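Local coordinates for protein virB8 (Agrobacterium tumefaciens, PDB 2CC3) that is suggested to act at the bacterial surface, as part of a type IV secretion system, in directing T-DNA transfer to plant cells, at residues I88-T93 and W106-R111; F40-V45 and V131-Q136; G66-L71 and I95-M100; M102-T107 and T137-V142. All blocks are in the same frame, centred on the assembly; numbering follows the deposited sequence.

Contact 1: I88-T93 and W106-R111; sequences IRYKRT and WTATVR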
loop_
_atom_site.group_PDB
_atom_site.type_symbol
_atom_site.label_atom_id
_atom_site.label_comp_id
_atom_site.label_asym_id
_atom_site.label_seq_id
_atom_site.Cartn_x
_atom_site.Cartn_y
_atom_site.Cartn_z
ATOM N N ILE A 88 10.812 -11.834 9.192
ATOM C CA ILE A 88 9.694 -12.027 8.271
ATOM C C ILE A 88 10.078 -12.945 7.136
ATOM O O ILE A 88 10.933 -12.586 6.309
ATOM C CB ILE A 88 9.218 -10.676 7.678
ATOM C CG1 ILE A 88 8.743 -9.750 8.791
ATOM C CG2 ILE A 88 8.119 -10.910 6.643
ATOM C CD1 ILE A 88 8.386 -8.385 8.328
ATOM N N ARG A 89 9.429 -14.109 7.081
ATOM C CA ARG A 89 9.635 -15.067 6.017
ATOM C C ARG A 89 8.657 -14.751 4.889
ATOM O O ARG A 89 7.485 -14.517 5.158
ATOM C CB ARG A 89 9.391 -16.486 6.528
ATOM C CG ARG A 89 10.033 -17.571 5.683
ATOM C CD ARG A 89 11.249 -18.214 6.364
ATOM N NE ARG A 89 12.155 -18.851 5.393
ATOM C CZ ARG A 89 11.935 -20.012 4.786
ATOM N NH1 ARG A 89 10.830 -20.709 4.987
ATOM N NH2 ARG A 89 12.821 -20.474 3.935
ATOM N N TYR A 90 9.135 -14.737 3.638
ATOM C CA TYR A 90 8.287 -14.416 2.509
ATOM C C TYR A 90 8.779 -15.151 1.306
ATOM O O TYR A 90 9.945 -15.474 1.227
ATOM C CB TYR A 90 8.230 -12.881 2.226
ATOM C CG TYR A 90 9.559 -12.232 1.907
ATOM C CD1 TYR A 90 9.955 -12.020 0.605
ATOM C CD2 TYR A 90 10.422 -11.841 2.930
ATOM C CE1 TYR A 90 11.176 -11.455 0.315
ATOM C CE2 TYR A 90 11.628 -11.272 2.659
ATOM C CZ TYR A 90 12.018 -11.087 1.347
ATOM O OH TYR A 90 13.245 -10.503 1.081
ATOM N N LYS A 91 7.867 -15.417 0.385
ATOM C CA LYS A 91 8.165 -15.993 -0.909
ATOM C C LYS A 91 8.245 -14.898 -1.932
ATOM O O LYS A 91 7.381 -14.002 -1.967
ATOM C CB LYS A 91 7.045 -16.961 -1.300
ATOM C CG LYS A 91 7.196 -17.594 -2.684
ATOM C CD LYS A 91 6.217 -18.759 -2.811
ATOM C CE LYS A 91 6.004 -19.210 -4.267
ATOM N NZ LYS A 91 4.665 -18.833 -4.830
ATOM N N ARG A 92 9.261 -14.987 -2.793
ATOM C CA ARG A 92 9.513 -13.975 -3.805
ATOM C C ARG A 92 9.464 -14.591 -5.203
ATOM O O ARG A 92 10.167 -15.549 -5.490
ATOM C CB ARG A 92 10.861 -13.320 -3.552
ATOM C CG ARG A 92 10.971 -11.865 -3.989
ATOM C CD ARG A 92 11.900 -11.771 -5.157
ATOM N NE ARG A 92 12.962 -10.804 -4.941
ATOM C CZ ARG A 92 14.228 -10.963 -5.333
ATOM N NH1 ARG A 92 14.627 -12.082 -5.944
ATOM N NH2 ARG A 92 15.110 -9.998 -5.091
ATOM N N THR A 93 8.627 -14.026 -6.066
ATOM C CA THR A 93 8.378 -14.579 -7.380
ATOM C C THR A 93 8.854 -13.593 -8.428
ATOM O O THR A 93 8.444 -12.422 -8.426
ATOM C CB THR A 93 6.871 -14.840 -7.568
ATOM O OG1 THR A 93 6.366 -15.558 -6.435
ATOM C CG2 THR A 93 6.621 -15.624 -8.815
ATOM N N TRP A 106 12.669 -16.325 1.529
ATOM C CA TRP A 106 13.605 -15.379 2.142
ATOM C C TRP A 106 13.231 -15.133 3.594
ATOM O O TRP A 106 12.103 -15.340 3.998
ATOM C CB TRP A 106 13.564 -14.016 1.401
ATOM C CG TRP A 106 14.032 -13.955 -0.074
ATOM C CD1 TRP A 106 13.391 -14.460 -1.164
ATOM C CD2 TRP A 106 15.190 -13.272 -0.580
ATOM N NE1 TRP A 106 14.088 -14.165 -2.320
ATOM C CE2 TRP A 106 15.201 -13.442 -1.988
ATOM C CE3 TRP A 106 16.249 -12.564 0.027
ATOM C CZ2 TRP A 106 16.217 -12.919 -2.806
ATOM C CZ3 TRP A 106 17.265 -12.025 -0.788
ATOM C CH2 TRP A 106 17.232 -12.195 -2.192
ATOM N N THR A 107 14.182 -14.672 4.394
ATOM C CA THR A 107 13.868 -14.232 5.733
ATOM C C THR A 107 14.392 -12.788 5.837
ATOM O O THR A 107 15.602 -12.569 5.716
ATOM C CB THR A 107 14.547 -15.117 6.795
ATOM O OG1 THR A 107 14.201 -16.491 6.576
ATOM C CG2 THR A 107 14.141 -14.713 8.210
ATOM N N ALA A 108 13.512 -11.804 6.028
ATOM C CA ALA A 108 14.019 -10.465 6.351
ATOM C C ALA A 108 14.192 -10.353 7.857
ATOM O O ALA A 108 13.333 -10.820 8.625
ATOM C CB ALA A 108 13.078 -9.317 5.785
ATOM N N THR A 109 15.312 -9.771 8.288
ATOM C CA THR A 109 15.496 -9.411 9.697
ATOM C C THR A 109 15.350 -7.896 9.850
ATOM O O THR A 109 16.106 -7.134 9.246
ATOM C CB THR A 109 16.850 -9.962 10.291
ATOM O OG1 THR A 109 16.915 -11.375 10.062
ATOM C CG2 THR A 109 16.920 -9.723 11.790
ATOM N N VAL A 110 14.366 -7.468 10.651
ATOM C CA VAL A 110 13.986 -6.039 10.702
ATOM C C VAL A 110 13.998 -5.513 12.128
ATOM O O VAL A 110 13.201 -5.944 12.956
ATOM C CB VAL A 110 12.598 -5.752 10.052
ATOM C CG1 VAL A 110 12.298 -4.235 10.027
ATOM C CG2 VAL A 110 12.525 -6.321 8.619
ATOM N N ARG A 111 14.928 -4.598 12.405
ATOM C CA ARG A 111 14.946 -3.843 13.656
ATOM C C ARG A 111 14.278 -2.487 13.414
ATOM O O ARG A 111 14.508 -1.825 12.391
ATOM C CB ARG A 111 16.404 -3.655 14.180
ATOM C CG ARG A 111 16.494 -3.133 15.621
ATOM C CD ARG A 111 17.900 -2.696 16.050
ATOM N NE ARG A 111 18.767 -3.847 16.240
ATOM C CZ ARG A 111 18.787 -4.606 17.333
ATOM N NH1 ARG A 111 17.985 -4.346 18.366
ATOM N NH2 ARG A 111 19.602 -5.654 17.383
#

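Contact 2: F40-V45 and V131-Q136; sequences FSAPMV and VVTSYQ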
loop_
_atom_site.group_PDB
_atom_site.type_symbol
_atom_site.label_atom_id
_atom_site.label_comp_id
_atom_site.label_asym_id
_atom_site.label_seq_id
_atom_site.Cartn_x
_atom_site.Cartn_y
_atom_site.Cartn_z
ATOM N N PHE A 40 10.418 5.555 5.668
ATOM C CA PHE A 40 10.318 4.599 6.757
ATOM C C PHE A 40 11.691 4.207 7.381
ATOM O O PHE A 40 11.730 3.555 8.420
ATOM C CB PHE A 40 9.712 3.297 6.189
ATOM C CG PHE A 40 8.213 3.114 6.421
ATOM C CD1 PHE A 40 7.283 3.437 5.421
ATOM C CD2 PHE A 40 7.736 2.532 7.594
ATOM C CE1 PHE A 40 5.883 3.237 5.609
ATOM C CE2 PHE A 40 6.345 2.327 7.795
ATOM C CZ PHE A 40 5.426 2.678 6.798
ATOM N N SER A 41 12.802 4.562 6.725
ATOM C CA SER A 41 14.126 4.041 7.091
ATOM C C SER A 41 15.029 5.088 7.722
ATOM O O SER A 41 15.103 6.206 7.235
ATOM C CB SER A 41 14.797 3.515 5.838
ATOM O OG SER A 41 13.980 2.535 5.222
ATOM N N ALA A 42 15.743 4.709 8.783
ATOM C CA ALA A 42 16.765 5.556 9.381
ATOM C C ALA A 42 17.927 5.666 8.376
ATOM O O ALA A 42 18.009 4.852 7.465
ATOM C CB ALA A 42 17.208 4.997 10.740
ATOM N N PRO A 43 18.732 6.750 8.455
ATOM C CA PRO A 43 19.779 7.135 7.484
ATOM C C PRO A 43 20.587 6.040 6.757
ATOM O O PRO A 43 20.678 6.074 5.537
ATOM C CB PRO A 43 20.672 8.064 8.317
ATOM C CG PRO A 43 19.697 8.826 9.098
ATOM C CD PRO A 43 18.586 7.803 9.486
ATOM N N MET A 44 21.153 5.083 7.457
ATOM C CA MET A 44 21.963 4.050 6.785
ATOM C C MET A 44 21.127 3.040 5.994
ATOM O O MET A 44 21.463 2.650 4.867
ATOM C CB MET A 44 22.765 3.299 7.817
ATOM C CG MET A 44 23.274 4.188 8.896
ATOM S SD MET A 44 24.936 3.644 9.176
ATOM C CE MET A 44 25.634 4.019 7.594
ATOM N N VAL A 45 20.031 2.619 6.606
ATOM C CA VAL A 45 19.040 1.779 5.943
ATOM C C VAL A 45 18.562 2.494 4.678
ATOM O O VAL A 45 18.587 1.925 3.597
ATOM C CB VAL A 45 17.907 1.424 6.951
ATOM C CG1 VAL A 45 16.789 0.590 6.294
ATOM C CG2 VAL A 45 18.495 0.673 8.064
ATOM N N VAL A 131 10.118 3.432 12.317
ATOM C CA VAL A 131 11.258 3.665 11.436
ATOM C C VAL A 131 12.116 2.433 11.515
ATOM O O VAL A 131 12.333 1.915 12.602
ATOM C CB VAL A 131 12.073 4.882 11.900
ATOM C CG1 VAL A 131 13.130 5.296 10.854
ATOM C CG2 VAL A 131 11.127 6.010 12.219
ATOM N N VAL A 132 12.582 1.961 10.362
ATOM C CA VAL A 132 13.526 0.827 10.307
ATOM C C VAL A 132 14.986 1.263 10.426
ATOM O O VAL A 132 15.524 1.929 9.540
ATOM C CB VAL A 132 13.344 -0.023 9.033
ATOM C CG1 VAL A 132 14.301 -1.257 9.050
ATOM C CG2 VAL A 132 11.864 -0.439 8.900
ATOM N N THR A 133 15.612 0.814 11.509
ATOM C CA THR A 133 16.992 1.173 11.911
ATOM C C THR A 133 18.084 0.161 11.508
ATOM O O THR A 133 19.284 0.520 11.402
ATOM C CB THR A 133 17.062 1.359 13.437
ATOM O OG1 THR A 133 16.546 0.191 14.101
ATOM C CG2 THR A 133 16.253 2.555 13.827
ATOM N N SER A 134 17.671 -1.095 11.307
ATOM C CA SER A 134 18.475 -2.106 10.638
ATOM C C SER A 134 17.628 -3.073 9.783
ATOM O O SER A 134 16.494 -3.428 10.141
ATOM C CB SER A 134 19.344 -2.867 11.642
ATOM O OG SER A 134 20.090 -3.857 10.959
ATOM N N TYR A 135 18.190 -3.477 8.649
ATOM C CA TYR A 135 17.508 -4.324 7.687
ATOM C C TYR A 135 18.470 -5.157 6.858
ATOM O O TYR A 135 19.281 -4.616 6.119
ATOM C CB TYR A 135 16.737 -3.498 6.688
ATOM C CG TYR A 135 15.887 -4.342 5.751
ATOM C CD1 TYR A 135 14.605 -4.749 6.137
ATOM C CD2 TYR A 135 16.357 -4.723 4.476
ATOM C CE1 TYR A 135 13.796 -5.494 5.272
ATOM C CE2 TYR A 135 15.576 -5.468 3.638
ATOM C CZ TYR A 135 14.273 -5.837 4.034
ATOM O OH TYR A 135 13.438 -6.596 3.212
ATOM N N GLN A 136 18.302 -6.473 6.934
ATOM C CA GLN A 136 19.052 -7.420 6.129
ATOM C C GLN A 136 18.106 -8.514 5.657
ATOM O O GLN A 136 17.155 -8.885 6.342
ATOM C CB GLN A 136 20.168 -8.066 6.973
ATOM C CG GLN A 136 21.250 -7.104 7.492
ATOM C CD GLN A 136 20.863 -6.358 8.785
ATOM O OE1 GLN A 136 20.183 -6.911 9.668
ATOM N NE2 GLN A 136 21.284 -5.076 8.887
#

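Contact 3: G66-L71 and I95-M100; sequences GKHGRL and IVDGKM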
loop_
_atom_site.group_PDB
_atom_site.type_symbol
_atom_site.label_atom_id
_atom_site.label_comp_id
_atom_site.label_asym_id
_atom_site.label_seq_id
_atom_site.Cartn_x
_atom_site.Cartn_y
_atom_site.Cartn_z
ATOM N N GLY A 66 13.302 -3.669 -15.530
ATOM C CA GLY A 66 12.694 -2.510 -16.172
ATOM C C GLY A 66 11.196 -2.652 -16.306
ATOM O O GLY A 66 10.474 -2.906 -15.333
ATOM N N LYS A 67 10.734 -2.537 -17.535
ATOM C CA LYS A 67 9.323 -2.536 -17.821
ATOM C C LYS A 67 8.859 -3.940 -18.166
ATOM O O LYS A 67 7.667 -4.172 -18.285
ATOM C CB LYS A 67 9.050 -1.551 -18.968
ATOM C CG LYS A 67 10.032 -0.344 -18.968
ATOM C CD LYS A 67 9.379 1.030 -19.245
ATOM C CE LYS A 67 8.379 1.442 -18.157
ATOM N NZ LYS A 67 7.058 0.749 -18.319
ATOM N N HIS A 68 9.805 -4.875 -18.291
ATOM C CA HIS A 68 9.552 -6.237 -18.818
ATOM C C HIS A 68 9.495 -7.360 -17.781
ATOM O O HIS A 68 9.411 -8.548 -18.143
ATOM C CB HIS A 68 10.631 -6.613 -19.826
ATOM C CG HIS A 68 10.425 -6.021 -21.179
ATOM N ND1 HIS A 68 10.414 -6.783 -22.323
ATOM C CD2 HIS A 68 10.221 -4.741 -21.571
ATOM C CE1 HIS A 68 10.217 -5.998 -23.365
ATOM N NE2 HIS A 68 10.099 -4.754 -22.936
ATOM N N GLY A 69 9.581 -7.000 -16.509
ATOM C CA GLY A 69 9.567 -7.980 -15.451
ATOM C C GLY A 69 9.095 -7.362 -14.157
ATOM O O GLY A 69 9.050 -6.139 -14.010
ATOM N N ARG A 70 8.744 -8.224 -13.219
ATOM C CA ARG A 70 8.235 -7.821 -11.916
ATOM C C ARG A 70 8.693 -8.829 -10.878
ATOM O O ARG A 70 8.949 -9.984 -11.217
ATOM C CB ARG A 70 6.705 -7.820 -11.921
ATOM C CG ARG A 70 6.060 -6.549 -12.416
ATOM C CD ARG A 70 4.720 -6.850 -13.101
ATOM N NE ARG A 70 3.628 -7.116 -12.161
ATOM C CZ ARG A 70 2.344 -6.844 -12.411
ATOM N NH1 ARG A 70 1.996 -6.294 -13.573
ATOM N NH2 ARG A 70 1.406 -7.126 -11.508
ATOM N N LEU A 71 8.754 -8.373 -9.627
ATOM C CA LEU A 71 8.976 -9.208 -8.464
ATOM C C LEU A 71 7.768 -9.063 -7.557
ATOM O O LEU A 71 7.371 -7.949 -7.230
ATOM C CB LEU A 71 10.262 -8.788 -7.722
ATOM C CG LEU A 71 11.645 -9.002 -8.363
ATOM C CD1 LEU A 71 12.738 -8.119 -7.735
ATOM C CD2 LEU A 71 12.094 -10.459 -8.361
ATOM N N ILE A 95 8.673 -12.697 -12.263
ATOM C CA ILE A 95 7.806 -12.868 -13.427
ATOM C C ILE A 95 8.378 -12.091 -14.609
ATOM O O ILE A 95 8.323 -10.869 -14.648
ATOM C CB ILE A 95 6.321 -12.453 -13.118
ATOM C CG1 ILE A 95 5.781 -13.281 -11.941
ATOM C CG2 ILE A 95 5.418 -12.618 -14.358
ATOM C CD1 ILE A 95 4.333 -13.006 -11.576
ATOM N N VAL A 96 8.949 -12.820 -15.562
ATOM C CA VAL A 96 9.504 -12.235 -16.783
ATOM C C VAL A 96 8.752 -12.756 -18.018
ATOM O O VAL A 96 8.009 -13.744 -17.921
ATOM C CB VAL A 96 11.041 -12.507 -16.916
ATOM C CG1 VAL A 96 11.827 -11.623 -15.973
ATOM C CG2 VAL A 96 11.368 -13.964 -16.652
ATOM N N ASP A 97 8.937 -12.079 -19.157
ATOM C CA ASP A 97 8.364 -12.477 -20.454
ATOM C C ASP A 97 8.904 -13.825 -20.915
ATOM O O ASP A 97 10.113 -14.048 -20.861
ATOM C CB ASP A 97 8.766 -11.473 -21.545
ATOM C CG ASP A 97 8.143 -10.103 -21.379
ATOM O OD1 ASP A 97 6.988 -9.983 -20.913
ATOM O OD2 ASP A 97 8.825 -9.130 -21.773
ATOM N N GLY A 98 8.023 -14.703 -21.393
ATOM C CA GLY A 98 8.439 -15.954 -22.032
ATOM C C GLY A 98 8.966 -17.046 -21.118
ATOM O O GLY A 98 9.353 -18.123 -21.580
ATOM N N LYS A 99 8.971 -16.772 -19.816
ATOM C CA LYS A 99 9.451 -17.720 -18.813
ATOM C C LYS A 99 8.383 -18.016 -17.772
ATOM O O LYS A 99 7.530 -17.179 -17.492
ATOM C CB LYS A 99 10.718 -17.191 -18.123
ATOM C CG LYS A 99 12.019 -17.560 -18.819
ATOM C CD LYS A 99 13.190 -16.677 -18.394
ATOM C CE LYS A 99 13.331 -15.456 -19.311
ATOM N NZ LYS A 99 14.705 -14.851 -19.294
ATOM N N MET A 100 8.443 -19.212 -17.193
ATOM C CA MET A 100 7.611 -19.564 -16.045
ATOM C C MET A 100 7.948 -18.682 -14.836
ATOM O O MET A 100 9.089 -18.220 -14.713
ATOM C CB MET A 100 7.781 -21.044 -15.694
ATOM C CG MET A 100 7.377 -22.012 -16.794
ATOM S SD MET A 100 5.598 -22.182 -17.009
ATOM C CE MET A 100 5.154 -20.800 -18.016
#

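Contact 4: M102-T107 and T137-V142; sequences MASTWT and TSEDTV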
loop_
_atom_site.group_PDB
_atom_site.type_symbol
_atom_site.label_atom_id
_atom_site.label_comp_id
_atom_site.label_asym_id
_atom_site.label_seq_id
_atom_site.Cartn_x
_atom_site.Cartn_y
_atom_site.Cartn_z
ATOM N N MET A 102 9.469 -17.784 -11.596
ATOM C CA MET A 102 10.531 -18.348 -10.754
ATOM C C MET A 102 10.429 -17.847 -9.326
ATOM O O MET A 102 10.419 -16.648 -9.088
ATOM C CB MET A 102 11.902 -17.995 -11.312
ATOM C CG MET A 102 12.222 -18.729 -12.577
ATOM S SD MET A 102 13.120 -17.630 -13.644
ATOM C CE MET A 102 11.808 -16.578 -14.285
ATOM N N ALA A 103 10.365 -18.774 -8.381
ATOM C CA ALA A 103 10.116 -18.440 -6.982
ATOM C C ALA A 103 11.246 -18.884 -6.036
ATOM O O ALA A 103 11.982 -19.837 -6.325
ATOM C CB ALA A 103 8.783 -19.019 -6.536
ATOM N N SER A 104 11.380 -18.158 -4.925
ATOM C CA SER A 104 12.363 -18.429 -3.872
ATOM C C SER A 104 11.850 -17.850 -2.555
ATOM O O SER A 104 11.068 -16.898 -2.573
ATOM C CB SER A 104 13.705 -17.798 -4.211
ATOM O OG SER A 104 13.535 -16.407 -4.448
ATOM N N THR A 105 12.312 -18.408 -1.429
ATOM C CA THR A 105 11.894 -17.988 -0.083
ATOM C C THR A 105 13.031 -17.295 0.685
ATOM O O THR A 105 14.188 -17.629 0.526
ATOM C CB THR A 105 11.274 -19.174 0.710
ATOM O OG1 THR A 105 10.204 -19.754 -0.058
ATOM C CG2 THR A 105 10.692 -18.710 2.026
ATOM N N TRP A 106 12.669 -16.325 1.529
ATOM C CA TRP A 106 13.605 -15.379 2.142
ATOM C C TRP A 106 13.231 -15.133 3.594
ATOM O O TRP A 106 12.103 -15.340 3.998
ATOM C CB TRP A 106 13.564 -14.016 1.401
ATOM C CG TRP A 106 14.032 -13.955 -0.074
ATOM C CD1 TRP A 106 13.391 -14.460 -1.164
ATOM C CD2 TRP A 106 15.190 -13.272 -0.580
ATOM N NE1 TRP A 106 14.088 -14.165 -2.320
ATOM C CE2 TRP A 106 15.201 -13.442 -1.988
ATOM C CE3 TRP A 106 16.249 -12.564 0.027
ATOM C CZ2 TRP A 106 16.217 -12.919 -2.806
ATOM C CZ3 TRP A 106 17.265 -12.025 -0.788
ATOM C CH2 TRP A 106 17.232 -12.195 -2.192
ATOM N N THR A 107 14.182 -14.672 4.394
ATOM C CA THR A 107 13.868 -14.232 5.733
ATOM C C THR A 107 14.392 -12.788 5.837
ATOM O O THR A 107 15.602 -12.569 5.716
ATOM C CB THR A 107 14.547 -15.117 6.795
ATOM O OG1 THR A 107 14.201 -16.491 6.576
ATOM C CG2 THR A 107 14.141 -14.713 8.210
ATOM N N THR A 137 18.358 -9.035 4.479
ATOM C CA THR A 137 17.558 -10.145 4.034
ATOM C C THR A 137 18.408 -11.259 3.456
ATOM O O THR A 137 19.485 -11.029 2.932
ATOM C CB THR A 137 16.396 -9.689 3.127
ATOM O OG1 THR A 137 15.609 -10.830 2.775
ATOM C CG2 THR A 137 16.910 -8.931 1.881
ATOM N N SER A 138 17.946 -12.478 3.631
ATOM C CA SER A 138 18.706 -13.625 3.185
ATOM C C SER A 138 17.801 -14.588 2.463
ATOM O O SER A 138 16.770 -15.001 2.979
ATOM C CB SER A 138 19.362 -14.279 4.396
ATOM O OG SER A 138 18.461 -14.188 5.497
ATOM N N GLU A 139 18.194 -14.906 1.242
ATOM C CA GLU A 139 17.534 -15.881 0.440
ATOM C C GLU A 139 17.958 -17.277 0.904
ATOM O O GLU A 139 19.121 -17.507 1.237
ATOM C CB GLU A 139 17.939 -15.663 -1.007
ATOM C CG GLU A 139 17.076 -16.435 -2.001
ATOM C CD GLU A 139 17.436 -16.094 -3.431
ATOM O OE1 GLU A 139 18.257 -15.175 -3.664
ATOM O OE2 GLU A 139 16.873 -16.731 -4.323
ATOM N N ASP A 140 16.996 -18.195 0.940
ATOM C CA ASP A 140 17.274 -19.584 1.214
ATOM C C ASP A 140 18.349 -20.108 0.283
ATOM O O ASP A 140 18.339 -19.845 -0.929
ATOM C CB ASP A 140 15.998 -20.416 1.099
ATOM C CG ASP A 140 15.104 -20.261 2.295
ATOM O OD1 ASP A 140 15.391 -19.435 3.181
ATOM O OD2 ASP A 140 14.098 -20.979 2.365
ATOM N N THR A 141 19.283 -20.845 0.873
ATOM C CA THR A 141 20.354 -21.480 0.125
ATOM C C THR A 141 19.804 -22.654 -0.693
ATOM O O THR A 141 18.833 -23.253 -0.301
ATOM C CB THR A 141 21.488 -21.908 1.080
ATOM O OG1 THR A 141 22.615 -22.350 0.307
ATOM C CG2 THR A 141 21.023 -23.002 2.045
ATOM N N VAL A 142 20.382 -22.936 -1.857
ATOM C CA VAL A 142 19.961 -24.085 -2.660
ATOM C C VAL A 142 21.065 -25.142 -2.852
ATOM O O VAL A 142 22.250 -24.817 -2.992
ATOM C CB VAL A 142 19.266 -23.701 -4.032
ATOM C CG1 VAL A 142 18.538 -22.353 -3.942
ATOM C CG2 VAL A 142 20.229 -23.736 -5.209
HETATM O O HOH W 1 16.475 -17.535 4.238
#

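Contact 1: I88-T93 and W106-R111
I88 and A108 form a hydrogen-bonded antiparallel pair: I88 N gives to A108 O at 2.8 Å, and A108 N returns to I88 O at 2.7 Å. Two residues along, Y90 N meets W106 O at 3.0 Å and W106 N meets Y90 O at 2.9 Å, setting the register of the β-hairpin 85-96/102-114. Between them R89 faces T107, a non-hydrogen-bonded pair. The R89 chain bends at chi2 (107°) and brings the guanidinium edge to T107, with R89 NE 3.3 Å from T107 OG1 in a weak, bent bond; its NH2 is also modelled against D140, implausibly close, so the details of that salt bridge are doubtful. Y90 and W106 meet on the other face, with I88 and A108 beside them. Y90 CG sits between its backbone N and carbonyl carbon (chi1 60°), and W106 CB rests over one face of the ring near the rim, 3.3 Å from Y90 CZ. The Y90 and indole planes are only 9° apart but slid until they barely overlap. Y90 CE2 also touches the A108 methyl. Farther out, R92 CB packs 3.6 Å from W106 NE1, and W106 CZ2 lies over one face of the R92 guanidinium, 3.6 Å from R92 NH1. R92 NE is buried without a partner in the model. Four backbone bonds thus carry the pairing; side-chain polarity across it is weak, and Y90 OH finds its partner outside, at T137.

Contact 2: F40-V45 and V131-Q136
A single backbone bridge between S41 and V132 joins the lead-in of helix 43-53 to strand 130-139 in the periplasmic domain of VirB8, a member of the NTF2 clan. F40-A42 run along the strand just before it turns a corner at T133, where T133 and S134 both face R111 of strand 102-114 in a classic β bulge. V132 N gives a nearly straight hydrogen bond to F40 O at 2.7 Å, and A42 N gives one to V132 O at 2.9 Å, approaching from above the carbonyl plane. V131 CG1, anti to its own nitrogen (chi1 -170°), lies against this bridge, 3.3 Å from F40 O and 3.4 Å from A42 N. A42 CB covers the start of the corner, 4.0 Å from T133 CA. Three residues on, V45 packs against the corner at T133 with both branches in use. V45 CG2 sits 3.4 Å from T133 O, whereas V45 CG1 (chi1 177°) lies 4.1 Å from V132 CG1 and also touches Y135 CB, the V45 and Y135 side chains crossing at about a right angle. S41 points its CB away from the strand, and its hydroxyl bonds to Y18 of helix 6-23 and to V37 O. Y135 reaches the same helix, with its ring edge-to-face with Y18 and its OH bonded to E23. Within the strand, Q136 NE2 gives a hydrogen bond to S134 OG at 2.7 Å, with the oxygen in the plane of the amide.

Contact 3: G66-L71 and I95-M100
R70 and I95 hold the firm part of this contact, a hydrogen-bonded antiparallel pair near the open end of the hairpin formed by strands 69-82 and 85-96. I95 N points almost straight at R70 O, 2.9 Å away, and R70 N reaches I95 O at 3.0 Å. G69 CA also comes within 3.2 Å of I95 O in a CA-H...O contact. Bare of a side chain, G69 lets V96 CG1 approach to 4.3 Å from G69 CA. Beyond this point the link passes to exposed side chains. H68 ND1 is 2.9 Å from D97 OD2, but the bond is strongly bent (119° at the hydrogen) and weak, and the imidazole and carboxylate planes stand 72° apart. D97 CG lies beside its backbone N (chi1 -68°), with the carboxylate directed across to H68. D97 and G98 are the middle residues of a type II β turn from V96 to K99, and G98 takes the positive phi that such a turn uses. On this exposed side only a weak bond crosses between the side chains. R70 NH1 forms a salt bridge with D28 of the second subunit, at the homodimer interface, and weaker, long ion pairs link R70 to D26 and E72 of its own chain. The segment 66-71 follows helix 61-64, G66 being the first residue to leave helical angles; L71 packs on Y25, on L94 of the neighbouring strand and, with V96, on L65.

Contact 4: M102-T107 and T137-V142
E139 lies along the indole of W106, the two forming a non-hydrogen-bonded pair between strands 102-114 and 130-139. E139 CB stands 3.4 Å above the centroid of the W106 six-membered ring, almost exactly on the ring normal, a CH-π contact. The chain then leaves extended (chi1 -167°) and follows the ring: E139 CG is 3.5 Å from W106 CE2, and CD moves out over CZ2. At the tip E139 OE1 comes to 3.2 Å from W106 CZ2, with the carboxylate stacked at 17° to the indole plane. E139 OE2 turns to S104, 3.3 Å from S104 CB. W106 NE1 donates to S104 OG at 3.1 Å, and this bent bond ties the indole edge to S104. At the other end of the ring T137 OG1 sits near CE3. The backbones are joined by a hydrogen-bonded pair, T107 N to S138 O at 3.0 Å and S138 N to T107 O at 3.1 Å, and by a nearly straight bond from D140 N to T105 O at 2.9 Å. Just here the chain leaves the strand, and the D140 side chain runs alongside that of T105, pointing the same way. A water donates to S138 O and accepts weakly from T107 OG1. On the far side of strand 102-114 lies strand 85-96, with A103 on K91 and T105 on R89, so strand 102-114 runs between strands 85-96 and 130-139.

Overall arrangement
All four contacts reach one antiparallel sheet, ordered 69-82, 85-96, 102-114, 130-139, contact 2 from the start of helix 43-53. Contact 1 pairs its two middle strands and contact 4 adds the fourth; they share W106 and T107, and their centres are about 8 Å apart. Contact 2 continues along strand 130-139, its centre about 15 Å from that of contact 1, with T109 N to Q136 O and R111 N to S134 O probably bonded between them. Contact 3 lies at the opposite end, about 29 Å from contact 2 between centres, and meets contact 1 through R92 CD on L71 and contact 4 through V96 on M102. Of the four, contact 3 alone reaches the second subunit.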